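Long-range contacts in nitrate regulatory protein (Klebsiella oxytoca, PDB 4AKK), which senses nitrate and nitrite and, in response, binds the leader RNA of the nasF operon to bring about transcription antitermination: residues A[71-81]-A[196-207]; A[183-191]-A[343-351]. One frame throughout, in Å; residues are numbered along the deposited sequence.

Interaction 1: residues A[71-81]-A[196-207]; sequences HMLQCERGASN and KELAGQERALGA. With EDO (1,2-ethanediol), chain C.
R77 on helix 56-85 and E197 on helix 180-212 form an end-on, two-nitrogen salt bridge between two parallel helices of the all-helical NIT domain. NH1 of R77 donates to OE2 of E197 at 2.8 Å, and that oxygen lies almost exactly in the guanidinium plane; NH2 donates to OE1 at 3.0 Å on a more bent path. Both oxygens are met on their syn sides, and each takes a second donor on its anti side: OE1 the NE2 of Q74 (3.1 Å, nearly straight at 172°), OE2 the NE2 of Q201. Four N-H groups thus grip one buried carboxylate and fix its rotation. The amide of Q74 is almost coplanar with that carboxylate, and its OE1 accepts from NZ of K196 at 2.8 Å on a lone pair. The same NZ reaches ND1 at the edge of the H71 ring, close to its plane; the bend at the last torsion of K196 (chi4 -81°) turns the ammonium into this position.

In the second shell, S160 also binds NH1 of R77, and R226 holds the amide oxygen of Q201. The axes lie 10.3 Å apart and only 3° from parallel, with G78 and G200 on the facing surfaces, where the arginine ends approach the backbone. R77 and R203, the latter held at NH1 by T287, converge on a 1,2-ethanediol, probably from the crystallisation liquor. The placing of its carbons is doubtful, but its O1 accepts from R77 NE and, at 2.7 Å, from R203 NH2.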
# COMPACT_ATOMS: atom_id res chain seq x y z
N HIS A 71 -3.76 12.00 23.10
CA HIS A 71 -4.48 11.39 24.22
C HIS A 71 -5.30 12.42 25.00
O HIS A 71 -6.48 12.20 25.30
CB HIS A 71 -3.52 10.63 25.15
CG HIS A 71 -4.23 9.99 26.31
ND1 HIS A 71 -4.96 8.83 26.19
CD2 HIS A 71 -4.34 10.38 27.60
CE1 HIS A 71 -5.49 8.52 27.36
NE2 HIS A 71 -5.13 9.44 28.24
N MET A 72 -4.69 13.56 25.32
CA MET A 72 -5.40 14.62 26.01
C MET A 72 -6.57 15.15 25.17
O MET A 72 -7.65 15.43 25.70
CB MET A 72 -4.46 15.78 26.38
CG MET A 72 -3.35 15.44 27.40
SD MET A 72 -3.66 14.25 28.76
CE MET A 72 -5.37 14.47 29.21
N LEU A 73 -6.36 15.28 23.86
CA LEU A 73 -7.42 15.73 22.95
C LEU A 73 -8.57 14.72 22.94
O LEU A 73 -9.73 15.11 22.85
CB LEU A 73 -6.88 15.94 21.54
CG LEU A 73 -6.05 17.21 21.36
CD1 LEU A 73 -5.25 17.15 20.08
CD2 LEU A 73 -6.94 18.46 21.38
N GLN A 74 -8.24 13.44 23.02
CA GLN A 74 -9.26 12.39 23.14
C GLN A 74 -10.05 12.51 24.46
O GLN A 74 -11.26 12.28 24.49
CB GLN A 74 -8.59 11.00 23.06
CG GLN A 74 -8.13 10.60 21.65
CD GLN A 74 -7.05 9.52 21.64
OE1 GLN A 74 -6.38 9.29 22.65
NE2 GLN A 74 -6.86 8.88 20.48
N CYS A 75 -9.36 12.88 25.54
CA CYS A 75 -10.05 13.12 26.81
C CYS A 75 -10.97 14.33 26.68
O CYS A 75 -12.13 14.29 27.09
CB CYS A 75 -9.04 13.33 27.95
SG CYS A 75 -7.97 11.89 28.32
N GLU A 76 -10.45 15.40 26.10
CA GLU A 76 -11.27 16.59 25.90
C GLU A 76 -12.47 16.29 24.99
O GLU A 76 -13.57 16.74 25.24
CB GLU A 76 -10.45 17.76 25.35
CG GLU A 76 -11.21 19.09 25.37
CD GLU A 76 -10.33 20.29 25.05
OE1 GLU A 76 -9.12 20.10 24.83
OE2 GLU A 76 -10.85 21.42 25.01
N ARG A 77 -12.25 15.52 23.93
CA ARG A 77 -13.35 15.18 23.04
C ARG A 77 -14.48 14.50 23.82
O ARG A 77 -15.63 14.89 23.73
CB ARG A 77 -12.87 14.29 21.87
CG ARG A 77 -13.99 13.91 20.87
CD ARG A 77 -13.45 13.06 19.72
NE ARG A 77 -12.69 11.90 20.20
CZ ARG A 77 -11.87 11.18 19.44
NH1 ARG A 77 -11.70 11.50 18.15
NH2 ARG A 77 -11.21 10.14 19.96
N GLY A 78 -14.13 13.48 24.60
CA GLY A 78 -15.11 12.73 25.37
C GLY A 78 -15.83 13.55 26.42
O GLY A 78 -17.04 13.41 26.60
N ALA A 79 -15.09 14.40 27.13
CA ALA A 79 -15.72 15.29 28.10
C ALA A 79 -16.70 16.25 27.44
O ALA A 79 -17.84 16.39 27.89
CB ALA A 79 -14.66 16.06 28.90
N SER A 80 -16.27 16.91 26.37
CA SER A 80 -17.13 17.83 25.62
C SER A 80 -18.39 17.10 25.16
O SER A 80 -19.48 17.65 25.17
CB SER A 80 -16.39 18.41 24.42
OG SER A 80 -15.17 19.01 24.84
N ASN A 81 -18.24 15.84 24.77
CA ASN A 81 -19.37 15.07 24.28
C ASN A 81 -20.45 14.86 25.34
O ASN A 81 -21.65 14.96 25.05
CB ASN A 81 -18.89 13.73 23.72
CG ASN A 81 -19.73 13.25 22.56
OD1 ASN A 81 -20.03 14.03 21.65
ND2 ASN A 81 -20.11 11.97 22.57
N LYS A 196 -6.49 3.01 18.63
CA LYS A 196 -6.96 3.64 19.87
C LYS A 196 -7.79 4.86 19.52
O LYS A 196 -8.78 5.15 20.19
CB LYS A 196 -5.75 4.04 20.71
CG LYS A 196 -6.05 4.80 21.98
CD LYS A 196 -4.77 4.89 22.84
CE LYS A 196 -4.95 5.83 24.03
NZ LYS A 196 -4.79 7.26 23.66
N GLU A 197 -7.39 5.58 18.48
CA GLU A 197 -8.18 6.72 18.03
C GLU A 197 -9.57 6.29 17.56
O GLU A 197 -10.59 6.93 17.86
CB GLU A 197 -7.46 7.48 16.90
CG GLU A 197 -8.38 8.41 16.09
CD GLU A 197 -9.12 9.45 16.94
OE1 GLU A 197 -8.86 9.53 18.17
OE2 GLU A 197 -9.96 10.21 16.39
N LEU A 198 -9.61 5.20 16.80
CA LEU A 198 -10.86 4.67 16.27
C LEU A 198 -11.71 4.09 17.39
O LEU A 198 -12.93 4.12 17.31
CB LEU A 198 -10.58 3.60 15.21
CG LEU A 198 -9.92 4.09 13.91
CD1 LEU A 198 -9.86 2.98 12.87
CD2 LEU A 198 -10.63 5.29 13.33
N ALA A 199 -11.07 3.54 18.43
CA ALA A 199 -11.80 3.13 19.63
C ALA A 199 -12.45 4.35 20.28
O ALA A 199 -13.60 4.30 20.71
CB ALA A 199 -10.88 2.40 20.61
N GLY A 200 -11.70 5.45 20.36
CA GLY A 200 -12.23 6.72 20.81
C GLY A 200 -13.40 7.24 19.99
O GLY A 200 -14.34 7.78 20.54
N GLN A 201 -13.34 7.09 18.67
CA GLN A 201 -14.48 7.45 17.83
C GLN A 201 -15.67 6.52 18.05
O GLN A 201 -16.82 6.97 18.03
CB GLN A 201 -14.09 7.53 16.35
CG GLN A 201 -13.09 8.64 16.08
CD GLN A 201 -12.67 8.71 14.63
OE1 GLN A 201 -13.36 8.19 13.76
NE2 GLN A 201 -11.53 9.35 14.37
N GLU A 202 -15.40 5.23 18.26
CA GLU A 202 -16.45 4.30 18.71
C GLU A 202 -17.16 4.79 19.98
O GLU A 202 -18.39 4.70 20.09
CB GLU A 202 -15.86 2.90 18.97
CG GLU A 202 -16.89 1.86 19.44
CD GLU A 202 -16.24 0.58 19.95
OE1 GLU A 202 -15.04 0.37 19.67
OE2 GLU A 202 -16.93 -0.22 20.64
N ARG A 203 -16.40 5.27 20.95
CA ARG A 203 -17.00 5.74 22.20
C ARG A 203 -17.97 6.90 21.89
O ARG A 203 -19.13 6.87 22.28
CB ARG A 203 -15.94 6.18 23.22
CG ARG A 203 -16.55 6.86 24.47
CD ARG A 203 -15.49 7.29 25.50
NE ARG A 203 -14.64 8.38 25.01
CZ ARG A 203 -13.63 8.92 25.68
NH1 ARG A 203 -13.32 8.49 26.91
NH2 ARG A 203 -12.93 9.90 25.13
N ALA A 204 -17.48 7.89 21.15
CA ALA A 204 -18.28 9.07 20.79
C ALA A 204 -19.55 8.73 20.01
O ALA A 204 -20.62 9.24 20.30
CB ALA A 204 -17.42 10.08 20.01
N LEU A 205 -19.43 7.87 19.01
CA LEU A 205 -20.59 7.54 18.20
C LEU A 205 -21.62 6.76 19.01
O LEU A 205 -22.82 7.03 18.94
CB LEU A 205 -20.17 6.75 16.96
CG LEU A 205 -19.30 7.57 15.98
CD1 LEU A 205 -18.78 6.68 14.86
CD2 LEU A 205 -20.05 8.77 15.41
N GLY A 206 -21.16 5.78 19.79
CA GLY A 206 -22.06 4.98 20.58
C GLY A 206 -22.80 5.81 21.62
O GLY A 206 -23.98 5.59 21.86
N ALA A 207 -22.10 6.77 22.22
CA ALA A 207 -22.67 7.61 23.27
C ALA A 207 -23.76 8.51 22.70
O ALA A 207 -24.81 8.69 23.30
CB ALA A 207 -21.58 8.44 23.94
C1 EDO C . -14.68 10.16 22.07
O1 EDO C . -13.82 10.99 22.86
C2 EDO C . -15.83 9.62 22.91
O2 EDO C . -16.76 10.61 23.37

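Interaction 2: residues A[183-191]-A[343-351]; sequences AGRMVALYS and VRQQAHELQ
V187 projects from helix 180-212 between V343 and A347, one turn apart on helix 341-358. Its CG2 branch sits over the low spot left by the small A347, 3.9 Å from that residue's CB, and beside V343, whose CG1 is 3.5 Å away, tighter than usual for two carbons. The backbones can therefore close to 6.1 Å between the CA atoms of V187 and A347. Near the start of the contact, R344 folds back at chi2 (-41°) and lays a guanidinium face over the methyl of A183. At the other end, the Y190 ring reaches along the flank of L350 to Q351, the two side chains pointing opposite ways, with ring atom CE2 3.8 Å from CB of L350, while CD1 of L350 fits against S191. The hydroxyl of Y190 accepts from NE2 of Q351 at 2.8 Å, nearly straight, the ring and amide planes 67° apart. N168 also binds NE2 of Q351, and L240 on helix 217-240 covers both V187 and V343. On helix 341-358, Q345 and H348 meet the second subunit. The axes lie 9.9 Å apart, an ordinary packing distance, with a moderate 25° crossing between parallel-running helices, as in a helical bundle.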
# COMPACT_ATOMS: atom_id res chain seq x y z
N ALA A 183 12.16 2.00 12.66
CA ALA A 183 11.08 2.22 11.71
C ALA A 183 9.96 1.23 11.99
O ALA A 183 8.79 1.61 11.97
CB ALA A 183 11.58 2.10 10.27
N GLY A 184 10.32 -0.03 12.24
CA GLY A 184 9.37 -1.05 12.63
C GLY A 184 8.59 -0.69 13.90
O GLY A 184 7.39 -0.96 14.00
N ARG A 185 9.29 -0.10 14.87
CA ARG A 185 8.66 0.33 16.12
C ARG A 185 7.72 1.50 15.91
O ARG A 185 6.68 1.59 16.56
CB ARG A 185 9.71 0.72 17.17
CG ARG A 185 10.35 -0.45 17.89
CD ARG A 185 11.39 0.03 18.89
NE ARG A 185 12.16 -1.10 19.40
CZ ARG A 185 11.81 -1.81 20.46
NH1 ARG A 185 10.71 -1.51 21.14
NH2 ARG A 185 12.56 -2.83 20.84
N MET A 186 8.09 2.41 15.02
CA MET A 186 7.26 3.57 14.73
C MET A 186 5.95 3.14 14.10
O MET A 186 4.89 3.65 14.45
CB MET A 186 7.98 4.59 13.85
CG MET A 186 8.90 5.52 14.62
SD MET A 186 8.09 6.91 15.47
CE MET A 186 6.46 6.29 15.79
N VAL A 187 6.01 2.19 13.17
CA VAL A 187 4.79 1.72 12.52
C VAL A 187 3.89 0.95 13.49
O VAL A 187 2.67 1.13 13.49
CB VAL A 187 5.11 0.87 11.27
CG1 VAL A 187 3.86 0.12 10.80
CG2 VAL A 187 5.63 1.77 10.17
N ALA A 188 4.49 0.11 14.33
CA ALA A 188 3.74 -0.60 15.37
C ALA A 188 3.02 0.38 16.30
O ALA A 188 1.86 0.18 16.65
CB ALA A 188 4.68 -1.51 16.18
N LEU A 189 3.73 1.43 16.72
CA LEU A 189 3.15 2.48 17.55
C LEU A 189 2.01 3.21 16.84
O LEU A 189 0.92 3.39 17.39
CB LEU A 189 4.23 3.48 17.98
CG LEU A 189 3.73 4.74 18.67
CD1 LEU A 189 3.08 4.39 20.00
CD2 LEU A 189 4.86 5.76 18.87
N TYR A 190 2.28 3.65 15.61
CA TYR A 190 1.27 4.34 14.81
C TYR A 190 0.04 3.46 14.66
O TYR A 190 -1.09 3.93 14.80
CB TYR A 190 1.82 4.71 13.42
CG TYR A 190 0.75 5.18 12.48
CD1 TYR A 190 0.09 6.38 12.69
CD2 TYR A 190 0.37 4.41 11.38
CE1 TYR A 190 -0.90 6.82 11.85
CE2 TYR A 190 -0.63 4.85 10.53
CZ TYR A 190 -1.26 6.05 10.77
OH TYR A 190 -2.25 6.50 9.93
N SER A 191 0.25 2.18 14.36
CA SER A 191 -0.86 1.25 14.22
C SER A 191 -1.68 1.27 15.50
O SER A 191 -2.90 1.34 15.46
CB SER A 191 -0.38 -0.17 13.96
OG SER A 191 0.40 -0.23 12.78
N VAL A 343 6.31 -3.43 5.94
CA VAL A 343 6.04 -2.49 7.02
C VAL A 343 5.55 -1.15 6.49
O VAL A 343 4.59 -0.59 7.01
CB VAL A 343 7.28 -2.26 7.91
CG1 VAL A 343 7.06 -1.09 8.84
CG2 VAL A 343 7.60 -3.51 8.71
N ARG A 344 6.20 -0.64 5.45
CA ARG A 344 5.77 0.60 4.82
C ARG A 344 4.37 0.43 4.21
O ARG A 344 3.55 1.34 4.26
CB ARG A 344 6.77 1.04 3.75
CG ARG A 344 8.18 1.29 4.28
CD ARG A 344 8.17 2.01 5.63
NE ARG A 344 9.41 2.75 5.89
CZ ARG A 344 10.53 2.20 6.35
NH1 ARG A 344 10.58 0.90 6.61
NH2 ARG A 344 11.61 2.95 6.55
N GLN A 345 4.11 -0.75 3.65
CA GLN A 345 2.79 -1.06 3.10
C GLN A 345 1.70 -0.97 4.17
O GLN A 345 0.63 -0.43 3.92
CB GLN A 345 2.79 -2.46 2.48
CG GLN A 345 1.43 -2.89 1.92
CD GLN A 345 1.01 -2.05 0.74
OE1 GLN A 345 1.83 -1.66 -0.10
NE2 GLN A 345 -0.29 -1.75 0.65
N GLN A 346 1.98 -1.50 5.35
CA GLN A 346 1.02 -1.48 6.45
C GLN A 346 0.71 -0.04 6.88
O GLN A 346 -0.46 0.31 7.07
CB GLN A 346 1.54 -2.29 7.63
CG GLN A 346 1.63 -3.78 7.34
CD GLN A 346 0.27 -4.44 7.33
OE1 GLN A 346 -0.41 -4.40 8.47
NE2 GLN A 346 -0.18 -4.96 6.30
N ALA A 347 1.75 0.77 7.05
CA ALA A 347 1.56 2.18 7.34
C ALA A 347 0.74 2.88 6.25
O ALA A 347 -0.14 3.68 6.57
CB ALA A 347 2.91 2.86 7.55
N HIS A 348 1.00 2.56 4.98
CA HIS A 348 0.22 3.09 3.85
C HIS A 348 -1.26 2.77 4.03
O HIS A 348 -2.11 3.65 3.95
CB HIS A 348 0.64 2.46 2.51
CG HIS A 348 1.93 2.97 1.95
ND1 HIS A 348 2.98 2.31 1.41
CD2 HIS A 348 2.22 4.31 1.83
CE1 HIS A 348 3.89 3.25 1.00
NE2 HIS A 348 3.41 4.45 1.27
N GLU A 349 -1.56 1.49 4.21
CA GLU A 349 -2.94 1.05 4.29
C GLU A 349 -3.68 1.69 5.47
O GLU A 349 -4.87 1.99 5.36
CB GLU A 349 -3.01 -0.48 4.38
CG GLU A 349 -2.68 -1.20 3.08
CD GLU A 349 -2.45 -2.69 3.29
OE1 GLU A 349 -2.24 -3.11 4.46
OE2 GLU A 349 -2.46 -3.45 2.30
N LEU A 350 -3.00 1.92 6.59
CA LEU A 350 -3.70 2.45 7.77
C LEU A 350 -4.03 3.92 7.58
O LEU A 350 -5.10 4.39 7.99
CB LEU A 350 -2.90 2.22 9.05
CG LEU A 350 -2.70 0.74 9.40
CD1 LEU A 350 -2.13 0.62 10.79
CD2 LEU A 350 -4.01 -0.04 9.28
N GLN A 351 -3.11 4.64 6.94
CA GLN A 351 -3.35 6.02 6.52
C GLN A 351 -4.48 6.08 5.50
O GLN A 351 -5.29 6.99 5.51
CB GLN A 351 -2.08 6.60 5.91
CG GLN A 351 -1.08 7.07 6.94
CD GLN A 351 -1.27 8.54 7.27
OE1 GLN A 351 -0.92 9.41 6.48
NE2 GLN A 351 -1.82 8.81 8.45

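Both contacts use helix 180-212: residues 183-191 meet helix 341-358, and residues 196-207, farther along, meet helix 56-85. Their centres are 22 Å apart and they do not touch. Interaction 1 is almost wholly buried within the NIT domain, yet its chemistry is polar, with a salt bridge and shared hydrogen bonds spanning parallel axes. Interaction 2 is buried too, but more of its touching residues are partly exposed; aliphatic contacts and the Y190 ring make up most of it, and a single hydrogen bond links its segments. Only interaction 2 lies beside the second subunit, so one helix joins the charged interior of the sensor to a segment at the dimer contact.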